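Concanavalin B (Canavalia ensiformis, PDB 6CAF) may bind carbohydrate, as a chitinase-like seed protein of glycosyl hydrolase family 18. Local coordinates at residues N231-W236 and L247-P252. Residues are numbered along the deposited sequence; the frame is centred on the assembly and turned at random.
Sequences NAWLSW and LFLELP
Trp233 rests the six-membered end of its indole against the side chains of Leu247 and Leu249, and the ring's CH2 lies 3.5 Å from CB of Leu247. CB leaves the helix to one side of the strand; a chi1 of 177°, which sets CG opposite the backbone N, carries the far end of the ring across to it. CD1 of Leu247 lies over one face of the indole, offset toward the rim, and is 4.1 Å from CZ2. The side chain of Leu249 crosses that of Trp233 at about a right angle, with CD1 set obliquely to the ring, 3.6 Å from CZ3; at the ring edge CZ3 comes within 4.2 Å of the backbone C of Phe248. The contact belongs to the beta-alpha-beta unit formed by strand 208-212, helix 227-239 and strand 247-252 of the family 18 TIM barrel. The two segment axes approach to 10.4 Å at an angle of 145°, so helix and strand run roughly antiparallel, as expected of the return helix between two parallel strands. Trp233 NE1 donates a hydrogen bond to Pro278 O, giving the indole a polar tether besides its leucine contacts. Without the indole, as with an alanine here, a gap is likely to open beside Leu247 and Leu249, and Pro278 O would probably lose this donor. Trp236 adds a backbone contact, its C 4.2 Å from CD1 of Leu247, while its indole turns aside to hydrogen-bond Cys190 O through NE1.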
ATOM      1  N   ASN A 231      11.369 -18.247   2.399  1.00 11.85           N
ATOM      2  CA  ASN A 231      12.721 -17.773   2.176  1.00 12.23           C
ATOM      3  C   ASN A 231      12.756 -16.292   1.800  1.00 11.40           C
ATOM      4  O   ASN A 231      13.642 -15.555   2.246  1.00 12.77           O
ATOM      5  CB  ASN A 231      13.399 -18.604   1.114  1.00 13.35           C
ATOM      6  CG  ASN A 231      14.811 -18.179   0.945  1.00 14.83           C
ATOM      7  OD1 ASN A 231      15.630 -18.369   1.845  1.00 15.94           O
ATOM      8  ND2 ASN A 231      15.104 -17.579  -0.191  1.00 14.91           N
ATOM      9  N   ALA A 232      11.811 -15.879   0.977  1.00 11.46           N
ATOM     10  CA  ALA A 232      11.747 -14.484   0.578  1.00 11.39           C
ATOM     11  C   ALA A 232      11.417 -13.616   1.801  1.00 11.01           C
ATOM     12  O   ALA A 232      11.995 -12.540   1.978  1.00 12.21           O
ATOM     13  CB  ALA A 232      10.771 -14.291  -0.566  1.00 12.80           C
ATOM     14  N   TRP A 233      10.460 -14.056   2.619  1.00 11.59           N
ATOM     15  CA  TRP A 233      10.176 -13.331   3.846  1.00 11.74           C
ATOM     16  C   TRP A 233      11.449 -13.188   4.675  1.00 10.97           C
ATOM     17  O   TRP A 233      11.771 -12.096   5.149  1.00 11.80           O
ATOM     18  CB  TRP A 233       9.088 -14.050   4.635  1.00 11.99           C
ATOM     19  CG  TRP A 233       8.773 -13.422   5.930  1.00 11.32           C
ATOM     20  CD1 TRP A 233       9.402 -13.645   7.096  1.00 13.24           C
ATOM     21  CD2 TRP A 233       7.823 -12.386   6.180  1.00 11.51           C
ATOM     22  NE1 TRP A 233       8.875 -12.856   8.086  1.00 13.13           N
ATOM     23  CE2 TRP A 233       7.908 -12.069   7.540  1.00 11.75           C
ATOM     24  CE3 TRP A 233       6.886 -11.726   5.394  1.00 12.42           C
ATOM     25  CZ2 TRP A 233       7.095 -11.103   8.136  1.00 13.14           C
ATOM     26  CZ3 TRP A 233       6.089 -10.768   5.973  1.00 13.18           C
ATOM     27  CH2 TRP A 233       6.193 -10.483   7.336  1.00 13.06           C
ATOM     28  N   LEU A 234      12.169 -14.284   4.868  1.00 11.26           N
ATOM     29  CA  LEU A 234      13.430 -14.226   5.572  1.00 12.10           C
ATOM     30  C   LEU A 234      14.356 -13.163   4.984  1.00 11.51           C
ATOM     31  O   LEU A 234      14.943 -12.358   5.714  1.00 12.46           O
ATOM     32  CB  LEU A 234      14.100 -15.604   5.558  1.00 13.28           C
ATOM     33  CG  LEU A 234      15.447 -15.703   6.253  1.00 14.46           C
ATOM     34  CD1 LEU A 234      15.353 -15.323   7.725  1.00 17.05           C
ATOM     35  CD2 LEU A 234      16.064 -17.085   6.094  1.00 16.48           C
ATOM     36  N   SER A 235      14.517 -13.182   3.671  1.00 11.25           N
ATOM     37  CA  SER A 235      15.373 -12.193   3.022  1.00 11.52           C
ATOM     38  C   SER A 235      14.945 -10.774   3.359  1.00 11.26           C
ATOM     39  O   SER A 235      15.786  -9.899   3.626  1.00 12.84           O
ATOM     40  CB  SER A 235      15.364 -12.425   1.530  1.00 12.27           C
ATOM     41  OG  SER A 235      15.844 -13.705   1.185  1.00 15.75           O
ATOM     42  N   TRP A 236      13.643 -10.517   3.331  1.00 11.11           N
ATOM     43  CA  TRP A 236      13.110  -9.192   3.636  1.00 11.54           C
ATOM     44  C   TRP A 236      13.340  -8.823   5.105  1.00 11.78           C
ATOM     45  O   TRP A 236      13.585  -7.643   5.404  1.00 14.15           O
ATOM     46  CB  TRP A 236      11.627  -9.086   3.231  1.00 12.00           C
ATOM     47  CG  TRP A 236      11.530  -8.862   1.769  1.00 11.92           C
ATOM     48  CD1 TRP A 236      11.307  -9.787   0.808  1.00 13.58           C
ATOM     49  CD2 TRP A 236      11.762  -7.625   1.089  1.00 12.02           C
ATOM     50  NE1 TRP A 236      11.356  -9.205  -0.425  1.00 13.61           N
ATOM     51  CE2 TRP A 236      11.643  -7.876  -0.283  1.00 13.04           C
ATOM     52  CE3 TRP A 236      12.048  -6.334   1.513  1.00 14.74           C
ATOM     53  CZ2 TRP A 236      11.802  -6.887  -1.239  1.00 14.97           C
ATOM     54  CZ3 TRP A 236      12.225  -5.358   0.565  1.00 17.34           C
ATOM     55  CH2 TRP A 236      12.102  -5.633  -0.788  1.00 16.03           C
ATOM     56  N   LEU A 247       6.586  -5.354   8.571  1.00 11.57           N
ATOM     57  CA  LEU A 247       6.516  -6.127   7.340  1.00 11.59           C
ATOM     58  C   LEU A 247       5.136  -6.728   7.155  1.00 11.26           C
ATOM     59  O   LEU A 247       4.580  -7.355   8.059  1.00 12.14           O
ATOM     60  CB  LEU A 247       7.539  -7.234   7.308  1.00 12.90           C
ATOM     61  CG  LEU A 247       8.983  -6.864   7.375  1.00 16.07           C
ATOM     62  CD1 LEU A 247       9.833  -8.124   7.262  1.00 17.68           C
ATOM     63  CD2 LEU A 247       9.311  -5.888   6.291  1.00 19.55           C
ATOM     64  N   PHE A 248       4.606  -6.521   5.957  1.00 11.10           N
ATOM     65  CA  PHE A 248       3.335  -7.073   5.582  1.00 10.90           C
ATOM     66  C   PHE A 248       3.500  -7.929   4.340  1.00 11.43           C
ATOM     67  O   PHE A 248       4.362  -7.630   3.500  1.00 12.12           O
ATOM     68  CB  PHE A 248       2.343  -5.984   5.201  1.00 11.52           C
ATOM     69  CG  PHE A 248       1.934  -5.056   6.296  1.00 13.36           C
ATOM     70  CD1 PHE A 248       2.788  -4.067   6.744  1.00 15.48           C
ATOM     71  CD2 PHE A 248       0.638  -5.114   6.824  1.00 17.09           C
ATOM     72  CE1 PHE A 248       2.377  -3.160   7.697  1.00 19.25           C
ATOM     73  CE2 PHE A 248       0.235  -4.220   7.804  1.00 20.67           C
ATOM     74  CZ  PHE A 248       1.110  -3.224   8.212  1.00 21.23           C
ATOM     75  N   LEU A 249       2.648  -8.946   4.201  1.00 10.77           N
ATOM     76  CA  LEU A 249       2.541  -9.665   2.933  1.00 10.90           C
ATOM     77  C   LEU A 249       1.449  -9.034   2.097  1.00 11.10           C
ATOM     78  O   LEU A 249       0.275  -9.026   2.506  1.00 12.89           O
ATOM     79  CB  LEU A 249       2.171 -11.133   3.119  1.00 12.16           C
ATOM     80  CG  LEU A 249       3.138 -11.970   3.929  1.00 13.39           C
ATOM     81  CD1 LEU A 249       2.753 -11.936   5.407  1.00 14.11           C
ATOM     82  CD2 LEU A 249       3.087 -13.413   3.451  1.00 18.32           C
ATOM     83  N   GLU A 250       1.796  -8.525   0.913  1.00 10.96           N
ATOM     84  CA  GLU A 250       0.788  -8.092  -0.045  1.00 10.51           C
ATOM     85  C   GLU A 250       0.483  -9.263  -0.963  1.00 11.32           C
ATOM     86  O   GLU A 250       1.393  -9.857  -1.551  1.00 12.11           O
ATOM     87  CB  GLU A 250       1.209  -6.870  -0.848  1.00 11.67           C
ATOM     88  CG  GLU A 250       0.130  -6.450  -1.805  1.00 11.63           C
ATOM     89  CD  GLU A 250       0.448  -5.187  -2.549  1.00 12.39           C
ATOM     90  OE1 GLU A 250       0.872  -4.230  -1.873  1.00 13.42           O
ATOM     91  OE2 GLU A 250       0.171  -5.109  -3.767  1.00 13.78           O
ATOM     92  N   LEU A 251      -0.802  -9.578  -1.045  1.00 11.10           N
ATOM     93  CA  LEU A 251      -1.271 -10.783  -1.706  1.00 11.09           C
ATOM     94  C   LEU A 251      -2.468 -10.443  -2.581  1.00 11.41           C
ATOM     95  O   LEU A 251      -3.211  -9.486  -2.315  1.00 12.31           O
ATOM     96  CB  LEU A 251      -1.731 -11.776  -0.638  1.00 12.10           C
ATOM     97  CG  LEU A 251      -0.629 -12.300   0.295  1.00 13.58           C
ATOM     98  CD1 LEU A 251      -1.238 -13.087   1.446  1.00 15.70           C
ATOM     99  CD2 LEU A 251       0.374 -13.089  -0.502  1.00 15.67           C
ATOM    100  N   PRO A 252      -2.693 -11.260  -3.609  1.00 12.07           N
ATOM    101  CA  PRO A 252      -3.895 -11.076  -4.410  1.00 12.50           C
ATOM    102  C   PRO A 252      -5.097 -11.666  -3.697  1.00 13.26           C
ATOM    103  O   PRO A 252      -4.997 -12.727  -3.089  1.00 14.34           O
ATOM    104  CB  PRO A 252      -3.587 -11.861  -5.684  1.00 14.25           C
ATOM    105  CG  PRO A 252      -2.612 -12.889  -5.276  1.00 16.83           C
ATOM    106  CD  PRO A 252      -1.864 -12.376  -4.092  1.00 13.22           C
TER